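Long-range contacts in 6-phosphogluconolactonase (Leishmania braziliensis, PDB 3CSS), which probably hydrolyses 6-phosphogluconolactone to 6-phosphogluconate, the second step of the oxidative pentose phosphate pathway: residues S171-S176 with V188-S192; V153-V159 with V208-A212; Y53-H57 with A94-D98. All blocks are in the same frame, centred on the assembly; numbering follows the deposited sequence.

Overall arrangement
All contacts lie in one alpha/beta domain of the glucosamine-6-phosphate isomerase/6-phosphogluconolactonase family. Contact 1 joins a loop to edge strand 186-189. Segment 171-176 starts at the last residue of the DGHTAS motif, which also holds D166 and H168, so contact 1 is probably nearest the active site. Contact 2 packs helix 206-211 on the run into strand 158-162. Contacts 1 and 2 have centres about 20 Å apart, yet I172 CD1 and I209 CD1 touch at 3.7 Å. Contact 3, where helix 50-59 meets the last part of helix 87-96, is about 28 Å from contact 1 and about 22 Å from contact 2 between centres, without touch. A phosphate, probably from the crystallisation liquor, lies beside E54.

Contact 1: S171-S176 with V188-S192; sequences SIFPDS and VSFPS
F173 and P191 carry the apolar part of this contact. P191 CA makes a CH-pi contact over the centre of one face of the F173 ring, 3.5 Å from the centroid and 2° off the ring normal. P191 CB adds to it, 3.8 Å from F173 CZ. With its CG placed beside the backbone N (chi1 -73°), the F173 side chain extends under the 190-192 backbone. The hydroxyl of S189 comes to the ring from its edge, with OG 3.4 Å from F173 CD2. The ring also stacks with that of H168 in the DGHTAS motif.

The direct hydrogen bond between the segments runs from S189 OG to S171 O and measures 2.6 Å. The donor lies in the carbonyl plane and uses a lone pair of the oxygen. The S189 torsion (chi1 63°) sets OG between the backbone N and the carbonyl carbon, facing that oxygen. Water 1 makes a second link, donating to both F190 O and P174 O.

Residues F173 to S176 form a type II beta turn. F173 O receives two bonds there, from S176 N and from S176 OG at 2.7 Å. The turn brings S176 CB to 3.5 Å from S189 CB, a tight carbon pair.

Outside the two segments, S171 OG bonds to D75 and R201, and S192 OG to D166. Backbone bonds between S189 and R201 tie the strand end to strand 201-204.

Much of the contact is buried, but its central polar atoms have partners: a serine hydroxyl and a water bind the backbone carbonyls. P191 on one face, S189 at the edge and the H168 stack probably limit the tilt of the ring. Together they should hold the end of the DGHTAS motif and the turn after it against the edge strand.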
loop_
_atom_site.group_PDB
_atom_site.type_symbol
_atom_site.label_atom_id
_atom_site.label_comp_id
_atom_site.label_asym_id
_atom_site.label_seq_id
_atom_site.Cartn_x
_atom_site.Cartn_y
_atom_site.Cartn_z
ATOM N N SER A 171 0.211 0.094 6.687
ATOM C CA SER A 171 0.444 0.355 8.141
ATOM C C SER A 171 -0.451 -0.557 8.989
ATOM O O SER A 171 -1.011 -0.154 10.020
ATOM C CB SER A 171 0.298 1.835 8.504
ATOM O OG SER A 171 1.452 2.557 8.090
ATOM N N ILE A 172 -0.551 -1.813 8.534
ATOM C CA ILE A 172 -1.288 -2.843 9.248
ATOM C C ILE A 172 -0.243 -3.571 10.110
ATOM O O ILE A 172 0.406 -4.539 9.650
ATOM C CB ILE A 172 -2.015 -3.808 8.265
ATOM C CG1 ILE A 172 -3.019 -3.013 7.405
ATOM C CG2 ILE A 172 -2.730 -4.911 9.065
ATOM C CD1 ILE A 172 -3.544 -3.737 6.150
ATOM N N PHE A 173 -0.019 -3.032 11.311
ATOM C CA PHE A 173 1.023 -3.517 12.224
ATOM C C PHE A 173 0.499 -4.605 13.153
ATOM O O PHE A 173 -0.681 -4.606 13.501
ATOM C CB PHE A 173 1.602 -2.369 13.067
ATOM C CG PHE A 173 2.498 -1.438 12.289
ATOM C CD1 PHE A 173 3.826 -1.769 12.026
ATOM C CD2 PHE A 173 2.014 -0.242 11.798
ATOM C CE1 PHE A 173 4.643 -0.922 11.311
ATOM C CE2 PHE A 173 2.824 0.605 11.075
ATOM C CZ PHE A 173 4.136 0.264 10.823
ATOM N N PRO A 174 1.400 -5.499 13.604
ATOM C CA PRO A 174 1.019 -6.438 14.664
ATOM C C PRO A 174 0.456 -5.710 15.881
ATOM O O PRO A 174 0.973 -4.662 16.275
ATOM C CB PRO A 174 2.342 -7.138 15.023
ATOM C CG PRO A 174 3.275 -6.864 13.949
ATOM C CD PRO A 174 2.798 -5.659 13.184
ATOM N N ASP A 175 -0.627 -6.249 16.426
ATOM C CA ASP A 175 -1.271 -5.748 17.644
ATOM C C ASP A 175 -1.670 -4.255 17.582
ATOM O O ASP A 175 -1.681 -3.543 18.608
ATOM C CB ASP A 175 -0.393 -6.082 18.864
ATOM C CG ASP A 175 -0.053 -7.567 18.944
ATOM O OD1 ASP A 175 -0.963 -8.393 19.129
ATOM O OD2 ASP A 175 1.141 -7.928 18.769
ATOM N N SER A 176 -2.008 -3.791 16.367
ATOM C CA SER A 176 -2.649 -2.497 16.143
ATOM C C SER A 176 -4.152 -2.674 15.899
ATOM O O SER A 176 -4.621 -3.776 15.594
ATOM C CB SER A 176 -2.032 -1.796 14.925
ATOM O OG SER A 176 -2.373 -2.458 13.703
ATOM N N VAL A 188 -6.321 2.601 11.490
ATOM C CA VAL A 188 -5.259 3.324 12.163
ATOM C C VAL A 188 -4.301 2.374 12.881
ATOM O O VAL A 188 -4.665 1.250 13.239
ATOM C CB VAL A 188 -5.865 4.325 13.177
ATOM C CG1 VAL A 188 -6.775 5.305 12.438
ATOM C CG2 VAL A 188 -6.617 3.611 14.296
ATOM N N SER A 189 -3.086 2.844 13.121
ATOM C CA SER A 189 -2.104 2.063 13.848
ATOM C C SER A 189 -0.959 2.924 14.305
ATOM O O SER A 189 -0.725 3.988 13.745
ATOM C CB SER A 189 -1.518 1.005 12.930
ATOM O OG SER A 189 -0.843 1.645 11.864
ATOM N N PHE A 190 -0.249 2.424 15.305
ATOM C CA PHE A 190 1.075 2.925 15.671
ATOM C C PHE A 190 2.079 1.810 15.313
ATOM O O PHE A 190 1.770 0.607 15.434
ATOM C CB PHE A 190 1.140 3.260 17.176
ATOM C CG PHE A 190 2.275 4.177 17.538
ATOM C CD1 PHE A 190 2.125 5.550 17.384
ATOM C CD2 PHE A 190 3.491 3.676 17.998
ATOM C CE1 PHE A 190 3.148 6.418 17.690
ATOM C CE2 PHE A 190 4.534 4.530 18.306
ATOM C CZ PHE A 190 4.353 5.920 18.170
ATOM N N PRO A 191 3.272 2.188 14.837
ATOM C CA PRO A 191 4.228 1.145 14.483
ATOM C C PRO A 191 4.602 0.213 15.624
ATOM O O PRO A 191 4.520 0.570 16.803
ATOM C CB PRO A 191 5.469 1.912 13.994
ATOM C CG PRO A 191 5.285 3.297 14.484
ATOM C CD PRO A 191 3.804 3.531 14.560
ATOM N N SER A 192 5.014 -0.990 15.239
ATOM C CA SER A 192 5.489 -1.997 16.166
ATOM C C SER A 192 6.864 -1.557 16.712
ATOM O O SER A 192 7.455 -0.595 16.191
ATOM C CB SER A 192 5.601 -3.339 15.453
ATOM O OG SER A 192 6.664 -3.337 14.523
HETATM O O HOH W 1 0.876 -1.503 16.891
#

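Contact 2: V153-V159 with V208-A212; sequences VPVVDIV and VIQYA. Unlike the reference sequence in segment 208-212: Y211 (reference His).
V153, V156 and V159 pack against V208 and A212 in an apolar contact within the Rossmann-like alpha/beta fold. Segment 153-159 links strand 152-154 of a small hairpin to strand 158-162 of the main sheet. Segment 208-212 covers the last part of helix 206-211 and leads toward strand 214-219, which runs parallel beside 158-162.

V208 is gripped by its two methyls. CG2 meets V153 CG2 at 3.9 Å, and the V153 and V208 side chains lie alongside each other, pointing opposite ways. V208 CG1 touches V156 CG2 at 4.1 Å. In V153, chi1 of 66° turns CG2 to V208 and CG1 to the ring of Y211, 4.1 Å from CD1. The Y211 ring also makes a cation-pi contact with R250.

Polar links are few. V156 O receives a CA-H...O contact from A212 CA at 3.2 Å, next to the backbone bonding of V156 with K213. Water 2 is held by three backbone atoms: it donates to P154 O and V208 O and accepts from V156 N. V159 CG2 and A212 CB are tightly packed, 3.5 Å apart.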
loop_
_atom_site.group_PDB
_atom_site.type_symbol
_atom_site.label_atom_id
_atom_site.label_comp_id
_atom_site.label_asym_id
_atom_site.label_seq_id
_atom_site.Cartn_x
_atom_site.Cartn_y
_atom_site.Cartn_z
ATOM N N VAL A 153 -16.999 -0.572 -0.383
ATOM C CA VAL A 153 -15.547 -0.624 -0.416
ATOM C C VAL A 153 -15.073 -0.039 -1.746
ATOM O O VAL A 153 -15.662 -0.344 -2.793
ATOM C CB VAL A 153 -15.031 -2.098 -0.254
ATOM C CG1 VAL A 153 -15.412 -2.992 -1.453
ATOM C CG2 VAL A 153 -13.553 -2.116 -0.043
ATOM N N PRO A 154 -14.033 0.819 -1.708
ATOM C CA PRO A 154 -13.429 1.233 -2.964
ATOM C C PRO A 154 -12.717 0.042 -3.592
ATOM O O PRO A 154 -12.124 -0.772 -2.882
ATOM C CB PRO A 154 -12.456 2.345 -2.558
ATOM C CG PRO A 154 -12.123 2.094 -1.151
ATOM C CD PRO A 154 -13.343 1.410 -0.543
ATOM N N VAL A 155 -12.854 -0.090 -4.908
ATOM C CA VAL A 155 -12.225 -1.171 -5.660
ATOM C C VAL A 155 -10.975 -0.611 -6.303
ATOM O O VAL A 155 -11.033 0.205 -7.230
ATOM C CB VAL A 155 -13.176 -1.780 -6.707
ATOM C CG1 VAL A 155 -12.468 -2.875 -7.488
ATOM C CG2 VAL A 155 -14.436 -2.309 -6.014
ATOM N N VAL A 156 -9.833 -1.010 -5.758
ATOM C CA VAL A 156 -8.546 -0.537 -6.254
ATOM C C VAL A 156 -8.032 -1.497 -7.327
ATOM O O VAL A 156 -8.054 -2.708 -7.136
ATOM C CB VAL A 156 -7.548 -0.389 -5.089
ATOM C CG1 VAL A 156 -6.186 0.033 -5.605
ATOM C CG2 VAL A 156 -8.099 0.586 -4.061
ATOM N N ASP A 157 -7.540 -0.972 -8.444
ATOM C CA ASP A 157 -6.984 -1.832 -9.507
ATOM C C ASP A 157 -5.633 -2.460 -9.129
ATOM O O ASP A 157 -5.417 -3.671 -9.302
ATOM C CB ASP A 157 -6.849 -1.067 -10.828
ATOM C CG ASP A 157 -8.192 -0.701 -11.417
ATOM O OD1 ASP A 157 -8.848 -1.616 -11.960
ATOM O OD2 ASP A 157 -8.602 0.466 -11.283
ATOM N N ILE A 158 -4.740 -1.640 -8.600
ATOM C CA ILE A 158 -3.417 -2.094 -8.180
ATOM C C ILE A 158 -3.061 -1.486 -6.837
ATOM O O ILE A 158 -3.018 -0.263 -6.702
ATOM C CB ILE A 158 -2.307 -1.697 -9.193
ATOM C CG1 ILE A 158 -2.608 -2.283 -10.568
ATOM C CG2 ILE A 158 -0.899 -2.120 -8.653
ATOM C CD1 ILE A 158 -1.701 -1.771 -11.655
ATOM N N VAL A 159 -2.818 -2.355 -5.856
ATOM C CA VAL A 159 -2.273 -1.962 -4.558
ATOM C C VAL A 159 -0.804 -2.355 -4.508
ATOM O O VAL A 159 -0.463 -3.542 -4.566
ATOM C CB VAL A 159 -3.040 -2.584 -3.346
ATOM C CG1 VAL A 159 -2.392 -2.129 -2.017
ATOM C CG2 VAL A 159 -4.550 -2.248 -3.391
ATOM N N VAL A 208 -10.006 -3.678 2.043
ATOM C CA VAL A 208 -9.752 -2.963 0.784
ATOM C C VAL A 208 -8.712 -3.727 -0.011
ATOM O O VAL A 208 -8.861 -3.966 -1.204
ATOM C CB VAL A 208 -9.289 -1.521 1.017
ATOM C CG1 VAL A 208 -8.931 -0.854 -0.297
ATOM C CG2 VAL A 208 -10.364 -0.718 1.742
ATOM N N ILE A 209 -7.642 -4.130 0.665
ATOM C CA ILE A 209 -6.570 -4.870 -0.008
ATOM C C ILE A 209 -7.070 -6.194 -0.598
ATOM O O ILE A 209 -6.708 -6.564 -1.724
ATOM C CB ILE A 209 -5.360 -5.054 0.954
ATOM C CG1 ILE A 209 -4.786 -3.682 1.290
ATOM C CG2 ILE A 209 -4.291 -5.905 0.315
ATOM C CD1 ILE A 209 -3.825 -3.663 2.461
ATOM N N GLN A 210 -7.952 -6.867 0.138
ATOM C CA GLN A 210 -8.501 -8.159 -0.263
ATOM C C GLN A 210 -9.564 -8.076 -1.382
ATOM O O GLN A 210 -9.932 -9.106 -1.949
ATOM C CB GLN A 210 -9.052 -8.883 0.963
ATOM C CG GLN A 210 -7.961 -9.330 1.919
ATOM C CD GLN A 210 -8.502 -9.872 3.215
ATOM O OE1 GLN A 210 -9.595 -9.486 3.635
ATOM N NE2 GLN A 210 -7.746 -10.749 3.873
ATOM N N TYR A 211 -10.075 -6.876 -1.651
ATOM C CA TYR A 211 -10.979 -6.644 -2.767
ATOM C C TYR A 211 -10.291 -6.002 -3.993
ATOM O O TYR A 211 -10.931 -5.818 -5.043
ATOM C CB TYR A 211 -12.146 -5.789 -2.321
ATOM C CG TYR A 211 -13.232 -6.559 -1.619
ATOM C CD1 TYR A 211 -13.504 -6.370 -0.278
ATOM C CD2 TYR A 211 -14.006 -7.469 -2.322
ATOM C CE1 TYR A 211 -14.521 -7.069 0.348
ATOM C CE2 TYR A 211 -15.031 -8.182 -1.704
ATOM C CZ TYR A 211 -15.286 -7.977 -0.362
ATOM O OH TYR A 211 -16.309 -8.686 0.263
ATOM N N ALA A 212 -9.013 -5.665 -3.876
ATOM C CA ALA A 212 -8.278 -5.067 -4.982
ATOM C C ALA A 212 -8.119 -6.083 -6.112
ATOM O O ALA A 212 -8.050 -7.296 -5.878
ATOM C CB ALA A 212 -6.895 -4.531 -4.515
HETATM O O HOH W 2 -10.060 -2.595 -3.264
#

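Contact 3: Y53-H57 with A94-D98; sequences YEELH and ALLRD
Helix 50-59 meets the last part of helix 87-96 and the residues after it, with a histidine-carboxylate pair between them: H57 on helix 50-59 and D98 in the loop after helix 87-96. H57 NE2 donates to D98 OD2 at 2.6 Å, and the N-H...O angle is a nearly straight 170°. The oxygen lies in the plane of the imidazole and uses its anti lone pair. H57 reaches D98 because its CG is anti to the backbone N (chi1 -175°), which carries the ring across to the other segment.

The guanidinium of R97 stacks on one face of the H57 ring. Its NH2 is 3.3 Å from H57 CE1, and the two planes differ by 27°. R97 NH1 is also near D98 OD2, but that oxygen is well out of the guanidinium plane, so the attraction is of charge alone. R97 NE bonds to K93 O. The carboxylate would probably favour a positive charge on H57 and offset its closeness to the arginine.

In the alpha/beta fold, these helices follow the neighbouring parallel strands 39-43 and 69-77. Y53 and L96 both rest on L43 of strand 39-43, and Y53 OH bonds to S44 O.

Between the helices the packing is close. A94 CB touches Y53 CB at 3.6 Å and E54 CG at 3.8 Å. L95 lies in a wider, pi-type turn at 94-96. Its CB lies 3.7 Å from Y53 O, and its CD1 reaches H57 CB and the backbone of H57. A94 O approaches H57 CB at 3.3 Å, while L95 O lies at the edge of the imidazole, near CD2.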
loop_
_atom_site.group_PDB
_atom_site.type_symbol
_atom_site.label_atom_id
_atom_site.label_comp_id
_atom_site.label_asym_id
_atom_site.label_seq_id
_atom_site.Cartn_x
_atom_site.Cartn_y
_atom_site.Cartn_z
ATOM N N TYR A 53 8.726 4.840 -8.654
ATOM C CA TYR A 53 8.109 6.128 -8.907
ATOM C C TYR A 53 8.974 7.012 -9.819
ATOM O O TYR A 53 8.459 7.650 -10.745
ATOM C CB TYR A 53 7.748 6.830 -7.598
ATOM C CG TYR A 53 6.858 6.013 -6.673
ATOM C CD1 TYR A 53 6.076 4.935 -7.151
ATOM C CD2 TYR A 53 6.778 6.322 -5.330
ATOM C CE1 TYR A 53 5.281 4.194 -6.306
ATOM C CE2 TYR A 53 5.965 5.570 -4.464
ATOM C CZ TYR A 53 5.231 4.507 -4.953
ATOM O OH TYR A 53 4.442 3.749 -4.101
ATOM N N GLU A 54 10.280 7.016 -9.573
ATOM C CA GLU A 54 11.217 7.764 -10.401
ATOM C C GLU A 54 11.184 7.260 -11.842
ATOM O O GLU A 54 11.213 8.049 -12.797
ATOM C CB GLU A 54 12.626 7.677 -9.800
ATOM C CG GLU A 54 12.747 8.419 -8.474
ATOM C CD GLU A 54 14.107 8.308 -7.854
ATOM O OE1 GLU A 54 14.961 7.600 -8.421
ATOM O OE2 GLU A 54 14.319 8.947 -6.809
ATOM N N GLU A 55 11.121 5.944 -11.997
ATOM C CA GLU A 55 11.083 5.343 -13.327
ATOM C C GLU A 55 9.779 5.691 -14.049
ATOM O O GLU A 55 9.796 6.035 -15.224
ATOM C CB GLU A 55 11.273 3.834 -13.263
ATOM C CG GLU A 55 11.395 3.192 -14.635
ATOM C CD GLU A 55 12.041 1.852 -14.568
ATOM O OE1 GLU A 55 12.425 1.444 -13.445
ATOM O OE2 GLU A 55 12.173 1.211 -15.633
ATOM N N LEU A 56 8.646 5.611 -13.352
ATOM C CA LEU A 56 7.379 6.081 -13.927
ATOM C C LEU A 56 7.455 7.554 -14.355
ATOM O O LEU A 56 6.936 7.951 -15.411
ATOM C CB LEU A 56 6.245 5.914 -12.922
ATOM C CG LEU A 56 5.848 4.473 -12.595
ATOM C CD1 LEU A 56 4.889 4.467 -11.379
ATOM C CD2 LEU A 56 5.214 3.754 -13.811
ATOM N N HIS A 57 8.105 8.373 -13.540
ATOM C CA HIS A 57 8.250 9.793 -13.874
ATOM C C HIS A 57 9.048 10.021 -15.172
ATOM O O HIS A 57 8.704 10.895 -15.985
ATOM C CB HIS A 57 8.904 10.553 -12.735
ATOM C CG HIS A 57 8.977 12.027 -12.974
ATOM N ND1 HIS A 57 10.013 12.607 -13.670
ATOM C CD2 HIS A 57 8.126 13.030 -12.653
ATOM C CE1 HIS A 57 9.811 13.914 -13.739
ATOM N NE2 HIS A 57 8.674 14.195 -13.122
ATOM N N ALA A 94 9.499 12.076 -6.128
ATOM C CA ALA A 94 9.795 11.065 -7.125
ATOM C C ALA A 94 8.918 11.202 -8.364
ATOM O O ALA A 94 9.386 10.913 -9.467
ATOM C CB ALA A 94 9.685 9.646 -6.533
ATOM N N LEU A 95 7.667 11.649 -8.201
ATOM C CA LEU A 95 6.690 11.501 -9.282
ATOM C C LEU A 95 5.529 12.500 -9.302
ATOM O O LEU A 95 5.247 13.103 -10.345
ATOM C CB LEU A 95 6.139 10.064 -9.258
ATOM C CG LEU A 95 4.922 9.758 -10.137
ATOM C CD1 LEU A 95 5.288 9.862 -11.628
ATOM C CD2 LEU A 95 4.326 8.405 -9.826
ATOM N N LEU A 96 4.831 12.658 -8.177
ATOM C CA LEU A 96 3.541 13.349 -8.178
ATOM C C LEU A 96 3.665 14.846 -8.400
ATOM O O LEU A 96 2.687 15.518 -8.742
ATOM C CB LEU A 96 2.741 13.051 -6.886
ATOM C CG LEU A 96 2.451 11.583 -6.580
ATOM C CD1 LEU A 96 1.623 11.455 -5.313
ATOM C CD2 LEU A 96 1.700 10.925 -7.743
ATOM N N ARG A 97 4.874 15.379 -8.242
ATOM C CA ARG A 97 5.115 16.789 -8.560
ATOM C C ARG A 97 4.663 17.143 -9.990
ATOM O O ARG A 97 4.254 18.284 -10.246
ATOM C CB ARG A 97 6.593 17.142 -8.336
ATOM C CG ARG A 97 7.580 16.342 -9.175
ATOM C CD ARG A 97 8.998 16.506 -8.677
ATOM N NE ARG A 97 9.951 15.677 -9.423
ATOM C CZ ARG A 97 10.594 16.050 -10.528
ATOM N NH1 ARG A 97 10.387 17.238 -11.066
ATOM N NH2 ARG A 97 11.438 15.207 -11.115
ATOM N N ASP A 98 4.721 16.183 -10.915
ATOM C CA ASP A 98 4.356 16.428 -12.317
ATOM C C ASP A 98 3.100 15.671 -12.770
ATOM O O ASP A 98 2.824 15.587 -13.971
ATOM C CB ASP A 98 5.549 16.117 -13.227
ATOM C CG ASP A 98 6.706 17.083 -13.014
ATOM O OD1 ASP A 98 6.462 18.312 -12.882
ATOM O OD2 ASP A 98 7.872 16.633 -12.988
#